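Local coordinates for protein hydrogenase maturation factor (Thermoanaerobacter tengcongensis, PDB 3VTH) that probably transfers the carbamoyl group of carbamoyl phosphate, with ATP, to the C-terminal cysteine of HypE during [NiFe]-hydrogenase maturation, at residues I134-C139 with H175-H180; H535-P540 with V646-L651. All coordinates share one frame; numbering follows the deposited sequence.

Contact 1 and contact 2 hold distant parts of the chain together in different ways: loops beside a zinc ion, and parallel strands running on into a helix. Contact 1 comes first along the chain and joins loops of the two HypF finger regions, one following helix 115-121 and the other helix 165-171. Contact 2 lies much later, within the second Kae1-like subdomain, where strand 530-542 pairs with strand 645-647 just before helix 649-662. The contacts share no helix, strand or sheet. Their centres are about 60 Å apart, their nearest atoms about 46 Å, on opposite sides of the chain's centre, so they do not touch: contact 1 joins the two finger regions, contact 2 a strand pair within the Kae1-like subdomain.

Contact 1: residues I134-C139 with H175-H180; sequences INCTNC and HDRRFH. With ZN (zinc ion), chain C.
Two arginine guanidinium groups of 175-180 meet the loop 134-139 with their edges. The Arg-178 chain, extended from CG to NE (chi2 179°, chi3 178°), carries its guanidinium across to Asn-135 O, which two nitrogens bind side-on: Arg-178 NE, at 3.2 Å, lies in the carbonyl plane, while NH2 comes from above it. Obliquely to the same group, Ile-134 CG1 lies 3.5 Å from Arg-178 NH2, the two side chains crossing at about a right angle. The edge of the Arg-177 guanidinium meets a sulfur instead, NH1 donating to Cys-136 SG at 3.2 Å with an N-H...S angle of 158°. Cys-136 SG and Cys-139 SG each bind the zinc ion at 2.3 Å, and Cys-114 and Cys-117 complete a Cys4 zinc finger; the second finger thus sends an arginine to a ligand of the first. Such a bond would probably draw some negative charge off the Cys-136 thiolate, which also accepts from Asn-138 N in the type I turn 136-139. Both arginines form salt bridges to Glu-120 on helix 115-121. Asp-176 OD1 takes Arg-178 N in an Asx turn. A water accepts from Thr-137 N and donates to Arg-177 O at 2.6 Å.

Contact 2: residues H535-P540 with V646-L651; sequences HLKYKP and VIDPEL
Strands 535-536 and 646-647 run parallel, His-535 facing Val-646 and Leu-536 facing Ile-647, joined by a weak bond from Ile-647 N to His-535 O and a shorter one, 2.7 Å, from Lys-537 N to Ile-647 O. On the His-535 side of the sheet, Val-646 CG2 sits over one face of the imidazole, 3.9 Å from the ring centroid, in a CH-pi contact offset toward the rim. His-535 ND1 donates to Leu-536 O at 2.8 Å, from above the carbonyl plane, which restrains the ring's rotation. On the opposite face, Leu-536 CD2 lies 4.0 Å from Ile-647 CB; Phe-600 of helix 597-607 packs against Leu-536, and helix 666-692 against Ile-647.

Beyond the paired residues the contact becomes ionic. Asp-648 turns its carboxylate to two lysines, its chi1 of -176° setting CG opposite the backbone N. Lys-539, bent at chi2, forms a salt bridge from NZ to Asp-648 OD1 at 2.8 Å, on the syn side but 30° out of the carboxylate plane. Lys-537, extended, crosses the Asp-648 side chain, its CD 3.7 Å from Asp-648 CG; its NZ makes a long salt bridge to OD2 and donates to a water. From the opposite face of the carboxylate, Glu-650 N gives Asp-648 OD1 a capping hydrogen bond of 3.1 Å. Were an alanine here, the Lys-539 ammonium would probably lose its charged mate and the helix its side-chain cap. Parallel pairing that passes directly into an N-capped helix, 649-662, here joins sheet to helices in this Kae1-like subdomain, a member of the actin-like ATPase clan.

Contact 1: residues I134-C139 with H175-H180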
ATOM      1  N   ILE A 134      -8.720  -6.767 -23.494  1.00 27.32           N
ATOM      2  CA  ILE A 134      -8.174  -5.640 -24.248  1.00 27.08           C
ATOM      3  C   ILE A 134      -7.135  -4.863 -23.423  1.00 26.58           C
ATOM      4  O   ILE A 134      -7.364  -4.563 -22.252  1.00 25.16           O
ATOM      5  CB  ILE A 134      -9.291  -4.723 -24.789  1.00 27.95           C
ATOM      6  CG1 ILE A 134      -8.730  -3.714 -25.803  1.00 27.22           C
ATOM      7  CG2 ILE A 134     -10.088  -4.049 -23.640  1.00 26.39           C
ATOM      8  CD1 ILE A 134      -9.834  -3.005 -26.636  1.00 29.47           C
ATOM      9  N   ASN A 135      -5.971  -4.607 -24.033  1.00 26.49           N
ATOM     10  CA  ASN A 135      -4.939  -3.750 -23.427  1.00 27.15           C
ATOM     11  C   ASN A 135      -4.063  -3.189 -24.551  1.00 27.12           C
ATOM     12  O   ASN A 135      -4.317  -3.467 -25.717  1.00 27.92           O
ATOM     13  CB  ASN A 135      -4.086  -4.528 -22.406  1.00 26.86           C
ATOM     14  CG  ASN A 135      -3.462  -5.799 -23.003  1.00 30.82           C
ATOM     15  OD1 ASN A 135      -3.217  -5.899 -24.214  1.00 34.71           O
ATOM     16  ND2 ASN A 135      -3.202  -6.772 -22.149  1.00 37.17           N
ATOM     17  N   CYS A 136      -3.043  -2.413 -24.201  1.00 26.82           N
ATOM     18  CA  CYS A 136      -2.136  -1.835 -25.181  1.00 27.26           C
ATOM     19  C   CYS A 136      -0.863  -1.447 -24.434  1.00 26.96           C
ATOM     20  O   CYS A 136      -0.703  -1.810 -23.272  1.00 26.12           O
ATOM     21  CB  CYS A 136      -2.787  -0.612 -25.856  1.00 28.36           C
ATOM     22  SG  CYS A 136      -3.016   0.824 -24.771  1.00 28.32           S
ATOM     23  N   THR A 137       0.049  -0.732 -25.096  1.00 27.05           N
ATOM     24  CA  THR A 137       1.299  -0.321 -24.433  1.00 26.76           C
ATOM     25  C   THR A 137       1.067   0.606 -23.235  1.00 26.60           C
ATOM     26  O   THR A 137       1.945   0.725 -22.382  1.00 26.84           O
ATOM     27  CB  THR A 137       2.301   0.357 -25.410  1.00 27.44           C
ATOM     28  OG1 THR A 137       1.735   1.554 -25.947  1.00 27.39           O
ATOM     29  CG2 THR A 137       2.648  -0.566 -26.545  1.00 27.71           C
ATOM     30  N   ASN A 138      -0.112   1.234 -23.164  1.00 26.86           N
ATOM     31  CA  ASN A 138      -0.412   2.232 -22.129  1.00 26.78           C
ATOM     32  C   ASN A 138      -1.287   1.760 -20.946  1.00 26.15           C
ATOM     33  O   ASN A 138      -1.657   2.590 -20.094  1.00 25.70           O
ATOM     34  CB  ASN A 138      -1.079   3.477 -22.760  1.00 27.86           C
ATOM     35  CG  ASN A 138      -0.172   4.218 -23.732  1.00 30.12           C
ATOM     36  OD1 ASN A 138       1.022   4.394 -23.487  1.00 30.19           O
ATOM     37  ND2 ASN A 138      -0.752   4.677 -24.841  1.00 31.47           N
ATOM     38  N   CYS A 139      -1.621   0.468 -20.899  1.00 25.54           N
ATOM     39  CA  CYS A 139      -2.526  -0.077 -19.866  1.00 25.82           C
ATOM     40  C   CYS A 139      -2.444  -1.598 -19.752  1.00 25.27           C
ATOM     41  O   CYS A 139      -1.828  -2.259 -20.595  1.00 26.11           O
ATOM     42  CB  CYS A 139      -3.980   0.342 -20.143  1.00 25.70           C
ATOM     43  SG  CYS A 139      -4.869  -0.591 -21.454  1.00 26.26           S
ATOM     44  N   HIS A 175       2.006   2.443 -38.353  1.00 42.52           N
ATOM     45  CA  HIS A 175       0.849   3.341 -38.237  1.00 43.69           C
ATOM     46  C   HIS A 175      -0.219   2.846 -37.247  1.00 42.37           C
ATOM     47  O   HIS A 175      -1.176   3.564 -36.950  1.00 42.77           O
ATOM     48  CB  HIS A 175       0.212   3.591 -39.610  1.00 45.58           C
ATOM     49  CG  HIS A 175       1.064   4.407 -40.533  1.00 49.75           C
ATOM     50  ND1 HIS A 175       1.499   3.941 -41.757  1.00 52.79           N
ATOM     51  CD2 HIS A 175       1.567   5.660 -40.408  1.00 52.33           C
ATOM     52  CE1 HIS A 175       2.224   4.873 -42.349  1.00 54.57           C
ATOM     53  NE2 HIS A 175       2.283   5.925 -41.550  1.00 54.69           N
ATOM     54  N   ASP A 176      -0.068   1.628 -36.738  1.00 40.98           N
ATOM     55  CA  ASP A 176      -1.037   1.107 -35.770  1.00 39.87           C
ATOM     56  C   ASP A 176      -0.628   1.493 -34.353  1.00 38.30           C
ATOM     57  O   ASP A 176       0.557   1.529 -34.024  1.00 37.63           O
ATOM     58  CB  ASP A 176      -1.210  -0.412 -35.909  1.00 39.28           C
ATOM     59  CG  ASP A 176      -2.474  -0.924 -35.222  1.00 39.84           C
ATOM     60  OD1 ASP A 176      -2.535  -0.916 -33.978  1.00 37.35           O
ATOM     61  OD2 ASP A 176      -3.413  -1.340 -35.930  1.00 41.97           O
ATOM     62  N   ARG A 177      -1.598   1.784 -33.497  1.00 37.69           N
ATOM     63  CA  ARG A 177      -1.229   2.180 -32.144  1.00 36.37           C
ATOM     64  C   ARG A 177      -0.705   1.001 -31.330  1.00 34.27           C
ATOM     65  O   ARG A 177      -0.059   1.202 -30.293  1.00 33.47           O
ATOM     66  CB  ARG A 177      -2.352   2.942 -31.432  1.00 37.13           C
ATOM     67  CG  ARG A 177      -3.459   2.087 -30.874  1.00 37.43           C
ATOM     68  CD  ARG A 177      -4.483   2.968 -30.166  1.00 38.97           C
ATOM     69  NE  ARG A 177      -5.376   2.155 -29.357  1.00 38.77           N
ATOM     70  CZ  ARG A 177      -5.142   1.823 -28.092  1.00 37.17           C
ATOM     71  NH1 ARG A 177      -4.047   2.247 -27.475  1.00 37.27           N
ATOM     72  NH2 ARG A 177      -6.012   1.080 -27.439  1.00 36.42           N
ATOM     73  N   ARG A 178      -0.944  -0.220 -31.826  1.00 32.74           N
ATOM     74  CA  ARG A 178      -0.374  -1.426 -31.204  1.00 31.05           C
ATOM     75  C   ARG A 178       0.914  -1.925 -31.882  1.00 30.81           C
ATOM     76  O   ARG A 178       1.311  -3.080 -31.687  1.00 30.45           O
ATOM     77  CB  ARG A 178      -1.413  -2.559 -31.129  1.00 31.03           C
ATOM     78  CG  ARG A 178      -2.445  -2.334 -30.051  1.00 30.63           C
ATOM     79  CD  ARG A 178      -3.478  -3.460 -30.011  1.00 32.11           C
ATOM     80  NE  ARG A 178      -4.422  -3.237 -28.919  1.00 31.65           N
ATOM     81  CZ  ARG A 178      -5.531  -2.512 -29.033  1.00 31.30           C
ATOM     82  NH1 ARG A 178      -5.847  -1.939 -30.199  1.00 29.32           N
ATOM     83  NH2 ARG A 178      -6.317  -2.359 -27.974  1.00 29.37           N
ATOM     84  N   PHE A 179       1.556  -1.054 -32.660  1.00 30.52           N
ATOM     85  CA  PHE A 179       2.900  -1.313 -33.193  1.00 30.76           C
ATOM     86  C   PHE A 179       3.840  -1.737 -32.062  1.00 29.71           C
ATOM     87  O   PHE A 179       4.003  -1.010 -31.076  1.00 27.88           O
ATOM     88  CB  PHE A 179       3.430  -0.045 -33.871  1.00 31.70           C
ATOM     89  CG  PHE A 179       4.770  -0.202 -34.536  1.00 32.68           C
ATOM     90  CD1 PHE A 179       5.843   0.592 -34.143  1.00 34.56           C
ATOM     91  CD2 PHE A 179       4.953  -1.106 -35.583  1.00 34.92           C
ATOM     92  CE1 PHE A 179       7.094   0.479 -34.778  1.00 32.83           C
ATOM     93  CE2 PHE A 179       6.193  -1.230 -36.229  1.00 35.20           C
ATOM     94  CZ  PHE A 179       7.264  -0.439 -35.817  1.00 35.63           C
ATOM     95  N   HIS A 180       4.428  -2.925 -32.198  1.00 30.44           N
ATOM     96  CA  HIS A 180       5.302  -3.495 -31.163  1.00 30.51           C
ATOM     97  C   HIS A 180       4.733  -3.465 -29.741  1.00 30.26           C
ATOM     98  O   HIS A 180       5.469  -3.250 -28.762  1.00 30.28           O
ATOM     99  CB  HIS A 180       6.695  -2.855 -31.229  1.00 31.26           C
ATOM    100  CG  HIS A 180       7.568  -3.459 -32.281  1.00 32.45           C
ATOM    101  ND1 HIS A 180       8.696  -4.193 -31.979  1.00 33.32           N
ATOM    102  CD2 HIS A 180       7.451  -3.487 -33.633  1.00 35.63           C
ATOM    103  CE1 HIS A 180       9.259  -4.610 -33.100  1.00 35.75           C
ATOM    104  NE2 HIS A 180       8.522  -4.198 -34.118  1.00 37.59           N
TER
HETATM  105 ZN    ZN C 801      -4.901   0.595 -23.432  1.00 27.74          ZN
HETATM  106  O   HOH W   1      -0.420   0.908 -27.759  1.00 27.99           O

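Contact 2: residues H535-P540 with V646-L651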
ATOM      1  N   HIS A 535       7.419   9.777  26.495  1.00 26.46           N
ATOM      2  CA  HIS A 535       6.517   8.646  26.310  1.00 26.10           C
ATOM      3  C   HIS A 535       5.351   8.750  27.285  1.00 26.15           C
ATOM      4  O   HIS A 535       5.329   9.641  28.116  1.00 27.31           O
ATOM      5  CB  HIS A 535       7.271   7.317  26.482  1.00 25.85           C
ATOM      6  CG  HIS A 535       7.839   7.097  27.852  1.00 27.44           C
ATOM      7  ND1 HIS A 535       7.153   6.423  28.840  1.00 25.07           N
ATOM      8  CD2 HIS A 535       9.052   7.405  28.383  1.00 28.83           C
ATOM      9  CE1 HIS A 535       7.903   6.352  29.927  1.00 26.81           C
ATOM     10  NE2 HIS A 535       9.060   6.936  29.677  1.00 28.14           N
ATOM     11  N   LEU A 536       4.384   7.852  27.169  1.00 25.47           N
ATOM     12  CA  LEU A 536       3.278   7.774  28.134  1.00 25.74           C
ATOM     13  C   LEU A 536       3.677   6.940  29.349  1.00 25.79           C
ATOM     14  O   LEU A 536       4.451   5.995  29.204  1.00 25.78           O
ATOM     15  CB  LEU A 536       2.031   7.184  27.470  1.00 25.09           C
ATOM     16  CG  LEU A 536       1.337   8.049  26.414  1.00 26.58           C
ATOM     17  CD1 LEU A 536       0.076   7.341  25.856  1.00 27.56           C
ATOM     18  CD2 LEU A 536       0.971   9.437  26.965  1.00 27.75           C
ATOM     19  N   LYS A 537       3.179   7.302  30.542  1.00 25.57           N
ATOM     20  CA  LYS A 537       3.489   6.553  31.762  1.00 26.48           C
ATOM     21  C   LYS A 537       3.043   5.105  31.580  1.00 26.47           C
ATOM     22  O   LYS A 537       1.892   4.847  31.220  1.00 26.42           O
ATOM     23  CB  LYS A 537       2.825   7.171  33.010  1.00 27.52           C
ATOM     24  CG  LYS A 537       3.268   6.511  34.331  1.00 28.26           C
ATOM     25  CD  LYS A 537       2.492   7.071  35.545  1.00 29.95           C
ATOM     26  CE  LYS A 537       3.014   6.469  36.867  1.00 32.36           C
ATOM     27  NZ  LYS A 537       2.172   6.971  38.007  1.00 37.40           N
ATOM     28  N   TYR A 538       3.977   4.173  31.778  1.00 26.76           N
ATOM     29  CA  TYR A 538       3.716   2.740  31.571  1.00 26.62           C
ATOM     30  C   TYR A 538       2.507   2.228  32.358  1.00 26.95           C
ATOM     31  O   TYR A 538       2.408   2.491  33.551  1.00 27.35           O
ATOM     32  CB  TYR A 538       4.944   1.925  31.984  1.00 27.09           C
ATOM     33  CG  TYR A 538       6.060   1.985  30.979  1.00 28.00           C
ATOM     34  CD1 TYR A 538       5.839   1.608  29.658  1.00 29.00           C
ATOM     35  CD2 TYR A 538       7.345   2.389  31.351  1.00 29.40           C
ATOM     36  CE1 TYR A 538       6.862   1.650  28.714  1.00 28.61           C
ATOM     37  CE2 TYR A 538       8.375   2.426  30.419  1.00 29.76           C
ATOM     38  CZ  TYR A 538       8.109   2.055  29.095  1.00 29.79           C
ATOM     39  OH  TYR A 538       9.092   2.067  28.142  1.00 32.28           O
ATOM     40  N   LYS A 539       1.608   1.507  31.682  1.00 26.19           N
ATOM     41  CA  LYS A 539       0.466   0.866  32.327  1.00 26.89           C
ATOM     42  C   LYS A 539       0.552  -0.631  32.106  1.00 28.03           C
ATOM     43  O   LYS A 539       0.989  -1.078  31.026  1.00 26.74           O
ATOM     44  CB  LYS A 539      -0.865   1.384  31.746  1.00 26.49           C
ATOM     45  CG  LYS A 539      -1.070   2.894  31.876  1.00 25.05           C
ATOM     46  CD  LYS A 539      -1.220   3.283  33.364  1.00 28.08           C
ATOM     47  CE  LYS A 539      -1.250   4.795  33.539  1.00 26.31           C
ATOM     48  NZ  LYS A 539      -1.146   5.198  34.980  1.00 26.24           N
ATOM     49  N   PRO A 540       0.118  -1.417  33.108  1.00 29.41           N
ATOM     50  CA  PRO A 540       0.151  -2.872  32.976  1.00 31.31           C
ATOM     51  C   PRO A 540      -0.929  -3.341  31.997  1.00 33.08           C
ATOM     52  O   PRO A 540      -2.030  -2.778  31.961  1.00 33.85           O
ATOM     53  CB  PRO A 540      -0.143  -3.366  34.402  1.00 32.13           C
ATOM     54  CG  PRO A 540      -1.015  -2.276  35.007  1.00 31.97           C
ATOM     55  CD  PRO A 540      -0.467  -0.980  34.396  1.00 30.56           C
ATOM     56  N   VAL A 646       7.284  12.559  30.654  1.00 31.50           N
ATOM     57  CA  VAL A 646       6.259  11.548  30.745  1.00 30.26           C
ATOM     58  C   VAL A 646       4.903  12.140  31.056  1.00 29.96           C
ATOM     59  O   VAL A 646       4.779  12.955  31.908  1.00 29.63           O
ATOM     60  CB  VAL A 646       6.592  10.507  31.801  1.00 31.59           C
ATOM     61  CG1 VAL A 646       5.490   9.555  31.998  1.00 29.51           C
ATOM     62  CG2 VAL A 646       7.845   9.787  31.475  1.00 30.44           C
ATOM     63  N   ILE A 647       3.903  11.673  30.333  1.00 28.37           N
ATOM     64  CA  ILE A 647       2.516  12.025  30.552  1.00 28.26           C
ATOM     65  C   ILE A 647       1.752  10.787  31.003  1.00 27.39           C
ATOM     66  O   ILE A 647       1.899   9.712  30.405  1.00 26.43           O
ATOM     67  CB  ILE A 647       1.910  12.572  29.253  1.00 27.56           C
ATOM     68  CG1 ILE A 647       2.608  13.892  28.888  1.00 28.54           C
ATOM     69  CG2 ILE A 647       0.369  12.753  29.405  1.00 27.46           C
ATOM     70  CD1 ILE A 647       2.445  14.310  27.404  1.00 30.47           C
ATOM     71  N   ASP A 648       0.946  10.951  32.048  1.00 27.10           N
ATOM     72  CA  ASP A 648       0.149   9.867  32.612  1.00 27.38           C
ATOM     73  C   ASP A 648      -1.257   9.845  31.995  1.00 27.77           C
ATOM     74  O   ASP A 648      -2.091  10.698  32.311  1.00 28.20           O
ATOM     75  CB  ASP A 648       0.084  10.028  34.147  1.00 28.68           C
ATOM     76  CG  ASP A 648      -0.653   8.878  34.853  1.00 29.33           C
ATOM     77  OD1 ASP A 648      -1.155   7.928  34.196  1.00 27.87           O
ATOM     78  OD2 ASP A 648      -0.705   8.931  36.093  1.00 28.94           O
ATOM     79  N   PRO A 649      -1.526   8.859  31.117  1.00 27.23           N
ATOM     80  CA  PRO A 649      -2.823   8.768  30.464  1.00 26.97           C
ATOM     81  C   PRO A 649      -3.997   8.575  31.420  1.00 27.51           C
ATOM     82  O   PRO A 649      -5.105   8.971  31.079  1.00 26.88           O
ATOM     83  CB  PRO A 649      -2.667   7.555  29.541  1.00 26.01           C
ATOM     84  CG  PRO A 649      -1.595   6.769  30.121  1.00 26.88           C
ATOM     85  CD  PRO A 649      -0.637   7.760  30.699  1.00 26.60           C
ATOM     86  N   GLU A 650      -3.765   8.000  32.603  1.00 27.96           N
ATOM     87  CA  GLU A 650      -4.871   7.781  33.540  1.00 29.47           C
ATOM     88  C   GLU A 650      -5.506   9.091  34.042  1.00 30.20           C
ATOM     89  O   GLU A 650      -6.701   9.132  34.296  1.00 30.35           O
ATOM     90  CB  GLU A 650      -4.466   6.882  34.713  1.00 30.17           C
ATOM     91  CG  GLU A 650      -5.654   6.418  35.588  1.00 31.96           C
ATOM     92  CD  GLU A 650      -6.040   7.410  36.709  1.00 36.04           C
ATOM     93  OE1 GLU A 650      -5.141   8.095  37.249  1.00 35.75           O
ATOM     94  OE2 GLU A 650      -7.247   7.496  37.056  1.00 35.63           O
ATOM     95  N   LEU A 651      -4.697  10.144  34.194  1.00 30.03           N
ATOM     96  CA  LEU A 651      -5.207  11.464  34.612  1.00 31.13           C
ATOM     97  C   LEU A 651      -6.189  12.073  33.601  1.00 30.86           C
ATOM     98  O   LEU A 651      -7.132  12.793  33.970  1.00 31.98           O
ATOM     99  CB  LEU A 651      -4.033  12.419  34.863  1.00 31.64           C
ATOM    100  CG  LEU A 651      -3.065  11.981  35.974  1.00 32.45           C
ATOM    101  CD1 LEU A 651      -1.902  12.958  36.120  1.00 34.36           C
ATOM    102  CD2 LEU A 651      -3.827  11.827  37.302  1.00 33.70           C
TER
HETATM  103  O   HOH W   2      -0.522   6.284  37.865  1.00 29.62           O